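Local coordinates for eukaryotic translation initiation factor 4E type 5 (Leishmania major, PDB 7KCJ), which probably binds the 7-methylguanosine cap of messenger RNA and acts as a factor in the initiation of translation, at residues L14-L26 with L72-K85. Numbering follows the deposited sequence.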
loop_
_atom_site.group_PDB
_atom_site.type_symbol
_atom_site.label_atom_id
_atom_site.label_comp_id
_atom_site.label_asym_id
_atom_site.label_seq_id
_atom_site.Cartn_x
_atom_site.Cartn_y
_atom_site.Cartn_z
ATOM N N LEU A 14 -8.629 1.145 13.842
ATOM C CA LEU A 14 -8.435 1.732 12.525
ATOM C C LEU A 14 -9.674 2.557 12.217
ATOM O O LEU A 14 -10.764 2.226 12.709
ATOM C CB LEU A 14 -8.321 0.645 11.443
ATOM C CG LEU A 14 -7.330 -0.469 11.711
ATOM C CD1 LEU A 14 -7.431 -1.534 10.646
ATOM C CD2 LEU A 14 -5.902 0.079 11.835
ATOM N N ARG A 15 -9.530 3.584 11.357
ATOM C CA ARG A 15 -10.695 4.361 10.949
ATOM C C ARG A 15 -11.492 3.508 9.944
ATOM O O ARG A 15 -10.913 2.899 9.038
ATOM C CB ARG A 15 -10.293 5.727 10.364
ATOM C CG ARG A 15 -9.421 5.626 9.125
ATOM C CD ARG A 15 -8.930 6.977 8.666
ATOM N NE ARG A 15 -8.333 6.875 7.342
ATOM C CZ ARG A 15 -8.972 7.128 6.203
ATOM N NH1 ARG A 15 -10.227 7.566 6.219
ATOM N NH2 ARG A 15 -8.347 6.996 5.046
ATOM N N ASP A 16 -12.801 3.359 10.171
ATOM C CA ASP A 16 -13.655 2.508 9.314
ATOM C C ASP A 16 -13.057 1.058 9.206
ATOM O O ASP A 16 -12.228 0.710 10.035
ATOM C CB ASP A 16 -13.823 3.181 7.932
ATOM C CG ASP A 16 -14.288 4.617 7.993
ATOM O OD1 ASP A 16 -15.422 4.852 8.446
ATOM O OD2 ASP A 16 -13.528 5.500 7.567
ATOM N N LYS A 17 -13.401 0.261 8.203
ATOM C CA LYS A 17 -12.793 -1.064 8.026
ATOM C C LYS A 17 -12.058 -1.104 6.692
ATOM O O LYS A 17 -12.394 -0.361 5.768
ATOM C CB LYS A 17 -13.826 -2.197 8.141
ATOM C CG LYS A 17 -15.135 -1.893 7.411
ATOM C CD LYS A 17 -16.091 -3.071 7.373
ATOM C CE LYS A 17 -17.310 -2.762 6.535
ATOM N NZ LYS A 17 -18.125 -3.980 6.277
ATOM N N TRP A 18 -11.048 -1.966 6.591
ATOM C CA TRP A 18 -10.247 -2.107 5.387
ATOM C C TRP A 18 -10.263 -3.569 4.963
ATOM O O TRP A 18 -10.102 -4.442 5.811
ATOM C CB TRP A 18 -8.793 -1.650 5.677
ATOM C CG TRP A 18 -8.707 -0.211 6.121
ATOM C CD1 TRP A 18 -9.081 0.302 7.331
ATOM C CD2 TRP A 18 -8.237 0.903 5.340
ATOM N NE1 TRP A 18 -8.877 1.667 7.351
ATOM C CE2 TRP A 18 -8.389 2.064 6.130
ATOM C CE3 TRP A 18 -7.677 1.026 4.068
ATOM C CZ2 TRP A 18 -8.013 3.331 5.674
ATOM C CZ3 TRP A 18 -7.336 2.289 3.604
ATOM C CH2 TRP A 18 -7.497 3.419 4.406
ATOM N N PHE A 19 -10.483 -3.847 3.674
ATOM C CA PHE A 19 -10.445 -5.217 3.178
ATOM C C PHE A 19 -9.053 -5.532 2.640
ATOM O O PHE A 19 -8.496 -4.766 1.855
ATOM C CB PHE A 19 -11.502 -5.477 2.104
ATOM C CG PHE A 19 -11.737 -6.950 1.887
ATOM C CD1 PHE A 19 -12.569 -7.665 2.725
ATOM C CD2 PHE A 19 -11.094 -7.631 0.866
ATOM C CE1 PHE A 19 -12.773 -9.033 2.537
ATOM C CE2 PHE A 19 -11.299 -8.994 0.680
ATOM C CZ PHE A 19 -12.130 -9.685 1.517
ATOM N N VAL A 20 -8.501 -6.669 3.054
ATOM C CA VAL A 20 -7.158 -7.083 2.664
ATOM C C VAL A 20 -7.245 -8.195 1.621
ATOM O O VAL A 20 -8.024 -9.138 1.774
ATOM C CB VAL A 20 -6.318 -7.536 3.888
ATOM C CG1 VAL A 20 -4.854 -7.706 3.511
ATOM C CG2 VAL A 20 -6.451 -6.554 5.054
ATOM N N SER A 21 -6.477 -8.069 0.553
ATOM C CA SER A 21 -6.435 -9.080 -0.495
ATOM C C SER A 21 -5.027 -9.189 -1.071
ATOM O O SER A 21 -4.236 -8.245 -0.997
ATOM C CB SER A 21 -7.461 -8.788 -1.581
ATOM O OG SER A 21 -7.138 -7.551 -2.178
ATOM N N PHE A 22 -4.704 -10.345 -1.629
ATOM C CA PHE A 22 -3.376 -10.586 -2.171
ATOM C C PHE A 22 -3.466 -10.951 -3.640
ATOM O O PHE A 22 -4.106 -11.941 -3.973
ATOM C CB PHE A 22 -2.697 -11.704 -1.367
ATOM C CG PHE A 22 -1.413 -12.221 -1.962
ATOM C CD1 PHE A 22 -0.274 -11.440 -1.971
ATOM C CD2 PHE A 22 -1.345 -13.485 -2.500
ATOM C CE1 PHE A 22 0.900 -11.913 -2.512
ATOM C CE2 PHE A 22 -0.164 -13.959 -3.035
ATOM C CZ PHE A 22 0.943 -13.169 -3.046
ATOM N N LEU A 23 -2.806 -10.208 -4.507
ATOM C CA LEU A 23 -2.792 -10.504 -5.938
ATOM C C LEU A 23 -1.396 -10.955 -6.343
ATOM O O LEU A 23 -0.462 -10.165 -6.314
ATOM C CB LEU A 23 -3.216 -9.273 -6.759
ATOM C CG LEU A 23 -3.108 -9.369 -8.323
ATOM C CD1 LEU A 23 -3.801 -10.579 -8.862
ATOM C CD2 LEU A 23 -3.718 -8.167 -8.999
ATOM N N PRO A 24 -1.219 -12.223 -6.684
ATOM C CA PRO A 24 0.111 -12.694 -7.089
ATOM C C PRO A 24 0.513 -12.245 -8.500
ATOM O O PRO A 24 -0.277 -11.619 -9.214
ATOM C CB PRO A 24 -0.013 -14.215 -6.982
ATOM C CG PRO A 24 -1.433 -14.501 -7.107
ATOM C CD PRO A 24 -2.222 -13.300 -6.722
ATOM N N LEU A 25 1.752 -12.559 -8.910
ATOM C CA LEU A 25 2.255 -12.294 -10.259
ATOM C C LEU A 25 1.373 -13.014 -11.275
ATOM O O LEU A 25 1.049 -14.191 -11.061
ATOM C CB LEU A 25 3.695 -12.856 -10.367
ATOM C CG LEU A 25 4.312 -12.935 -11.778
ATOM C CD1 LEU A 25 4.747 -11.559 -12.247
ATOM C CD2 LEU A 25 5.484 -13.911 -11.813
ATOM N N LEU A 26 0.941 -12.303 -12.332
ATOM C CA LEU A 26 0.135 -12.914 -13.375
ATOM C C LEU A 26 1.060 -13.336 -14.507
ATOM O O LEU A 26 1.851 -12.527 -15.008
ATOM C CB LEU A 26 -0.915 -11.935 -13.912
ATOM C CG LEU A 26 -1.905 -11.409 -12.855
ATOM C CD1 LEU A 26 -2.833 -10.393 -13.465
ATOM C CD2 LEU A 26 -2.696 -12.569 -12.175
ATOM N N LEU A 72 7.031 -11.597 -0.531
ATOM C CA LEU A 72 5.774 -11.912 -1.196
ATOM C C LEU A 72 5.928 -12.259 -2.677
ATOM O O LEU A 72 5.108 -13.014 -3.213
ATOM C CB LEU A 72 4.741 -10.800 -0.995
ATOM C CG LEU A 72 4.196 -10.686 0.442
ATOM C CD1 LEU A 72 3.224 -9.523 0.545
ATOM C CD2 LEU A 72 3.523 -11.981 0.878
ATOM N N GLY A 73 6.956 -11.726 -3.319
ATOM C CA GLY A 73 7.200 -12.035 -4.724
ATOM C C GLY A 73 7.069 -10.850 -5.640
ATOM O O GLY A 73 6.089 -10.116 -5.575
ATOM N N MET A 74 8.080 -10.669 -6.488
ATOM C CA MET A 74 8.153 -9.627 -7.502
ATOM C C MET A 74 6.953 -9.801 -8.437
ATOM O O MET A 74 6.703 -10.903 -8.921
ATOM C CB MET A 74 9.471 -9.765 -8.281
ATOM C CG MET A 74 9.514 -8.962 -9.554
ATOM S SD MET A 74 9.625 -7.214 -9.179
ATOM C CE MET A 74 11.405 -7.062 -8.954
ATOM N N GLY A 75 6.187 -8.743 -8.596
ATOM C CA GLY A 75 4.991 -8.797 -9.424
ATOM C C GLY A 75 3.713 -8.912 -8.619
ATOM O O GLY A 75 2.629 -8.679 -9.159
ATOM N N SER A 76 3.811 -9.317 -7.339
ATOM C CA SER A 76 2.630 -9.423 -6.498
ATOM C C SER A 76 2.265 -8.076 -5.834
ATOM O O SER A 76 3.046 -7.117 -5.851
ATOM C CB SER A 76 2.792 -10.537 -5.455
ATOM O OG SER A 76 3.572 -10.097 -4.356
ATOM N N THR A 77 1.069 -8.016 -5.243
ATOM C CA THR A 77 0.577 -6.824 -4.572
ATOM C C THR A 77 -0.307 -7.226 -3.408
ATOM O O THR A 77 -1.219 -8.033 -3.576
ATOM C CB THR A 77 -0.212 -5.903 -5.535
ATOM O OG1 THR A 77 0.441 -5.805 -6.794
ATOM C CG2 THR A 77 -0.411 -4.525 -4.975
ATOM N N LEU A 78 -0.039 -6.680 -2.231
ATOM C CA LEU A 78 -0.866 -6.858 -1.042
ATOM C C LEU A 78 -1.703 -5.586 -0.997
ATOM O O LEU A 78 -1.140 -4.504 -1.001
ATOM C CB LEU A 78 -0.021 -7.004 0.224
ATOM C CG LEU A 78 -0.814 -7.155 1.519
ATOM C CD1 LEU A 78 -1.638 -8.440 1.503
ATOM C CD2 LEU A 78 0.130 -7.139 2.745
ATOM N N ILE A 79 -3.018 -5.697 -1.059
ATOM C CA ILE A 79 -3.913 -4.541 -1.171
ATOM C C ILE A 79 -4.802 -4.317 0.055
ATOM O O ILE A 79 -5.372 -5.274 0.583
ATOM C CB ILE A 79 -4.775 -4.765 -2.441
ATOM C CG1 ILE A 79 -3.884 -4.940 -3.710
ATOM C CG2 ILE A 79 -5.833 -3.665 -2.636
ATOM C CD1 ILE A 79 -4.669 -5.430 -5.013
ATOM N N PHE A 80 -4.945 -3.055 0.490
ATOM C CA PHE A 80 -5.822 -2.672 1.596
ATOM C C PHE A 80 -6.778 -1.615 1.047
ATOM O O PHE A 80 -6.318 -0.556 0.592
ATOM C CB PHE A 80 -5.030 -2.069 2.774
ATOM C CG PHE A 80 -3.986 -2.979 3.375
ATOM C CD1 PHE A 80 -2.761 -3.156 2.758
ATOM C CD2 PHE A 80 -4.226 -3.643 4.566
ATOM C CE1 PHE A 80 -1.808 -3.994 3.311
ATOM C CE2 PHE A 80 -3.275 -4.487 5.109
ATOM C CZ PHE A 80 -2.069 -4.647 4.490
ATOM N N ALA A 81 -8.097 -1.873 1.093
ATOM C CA ALA A 81 -9.057 -0.892 0.593
ATOM C C ALA A 81 -10.084 -0.561 1.645
ATOM O O ALA A 81 -10.743 -1.465 2.153
ATOM C CB ALA A 81 -9.750 -1.392 -0.667
ATOM N N ARG A 82 -10.257 0.727 1.942
ATOM C CA ARG A 82 -11.236 1.135 2.927
ATOM C C ARG A 82 -12.668 0.930 2.407
ATOM O O ARG A 82 -13.013 1.437 1.340
ATOM C CB ARG A 82 -10.976 2.589 3.356
ATOM C CG ARG A 82 -11.802 2.999 4.566
ATOM C CD ARG A 82 -11.582 4.453 4.918
ATOM N NE ARG A 82 -11.937 5.347 3.815
ATOM C CZ ARG A 82 -13.166 5.799 3.581
ATOM N NH1 ARG A 82 -14.172 5.450 4.373
ATOM N NH2 ARG A 82 -13.396 6.613 2.557
ATOM N N ASN A 83 -13.482 0.151 3.149
ATOM C CA ASN A 83 -14.892 -0.150 2.857
ATOM C C ASN A 83 -15.164 -0.804 1.498
ATOM O O ASN A 83 -16.288 -0.695 1.006
ATOM C CB ASN A 83 -15.754 1.121 2.974
ATOM C CG ASN A 83 -16.009 1.639 4.356
ATOM O OD1 ASN A 83 -16.327 2.820 4.540
ATOM N ND2 ASN A 83 -15.914 0.790 5.367
ATOM N N ASN A 84 -14.184 -1.494 0.899
ATOM C CA ASN A 84 -14.408 -2.090 -0.418
ATOM C C ASN A 84 -13.747 -3.448 -0.517
ATOM O O ASN A 84 -12.517 -3.535 -0.424
ATOM C CB ASN A 84 -13.905 -1.149 -1.507
ATOM C CG ASN A 84 -14.233 -1.606 -2.912
ATOM O OD1 ASN A 84 -15.024 -2.530 -3.124
ATOM N ND2 ASN A 84 -13.632 -0.964 -3.902
ATOM N N LYS A 85 -14.556 -4.517 -0.674
ATOM C CA LYS A 85 -13.984 -5.851 -0.785
ATOM C C LYS A 85 -13.713 -6.285 -2.229
ATOM O O LYS A 85 -13.207 -7.390 -2.429
ATOM C CB LYS A 85 -14.800 -6.902 -0.019
ATOM C CG LYS A 85 -16.139 -7.277 -0.614
ATOM C CD LYS A 85 -16.708 -8.492 0.143
ATOM C CE LYS A 85 -17.185 -8.133 1.537
ATOM N NZ LYS A 85 -17.531 -9.337 2.362
HETATM O O HOH W 1 0.014 -8.117 -8.873
#
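Arg82 lies obliquely across the Trp18 indole where strands 17-23 and 77-82 pair. Arg82 CB sits over one face of the indole, 3.5 Å from the centroid of the six-membered ring of Trp18 and 4° off its normal, which meets the geometry of a CH-pi contact. Arg82 CG lies 3.6 Å from Lys17 O and beside Trp18 CE2. Arg82 CD then passes 3.4 Å from Asp16 OD2 and lies over a face of the Arg15 guanidinium. A bend at chi3 (59°) turns the head so that Arg82 NH1 reaches Asp16 OD2 in a salt bridge; at 3.3 Å and an N-H...O angle of 128° its hydrogen bond is weak. Arg82 NE, 3.7 Å from Arg15 NH1, pairs with Asp137, an anion that probably eases the closeness of the two arginines; Arg15 NE bonds to Val120 O. Trp18 NE1 donates a hydrogen bond to Arg15 O (2.9 Å), tilted from the indole plane, which helps fix the ring. On the other face of the sheet, Lys85 CB stands 3.6 Å from the centroid of the Phe19 ring, whose edge-to-face partner is Trp52. From that end the strands run antiparallel from Trp18-Arg82 to Leu23-Thr77, with Ile79 N to Ser21 O at 2.8 Å. Val20, Leu78 and Phe80 pack on helix 56-64. The two strands lie between 48-55 and 136-143 in the curved antiparallel sheet, backed by helices, of the eIF4E fold.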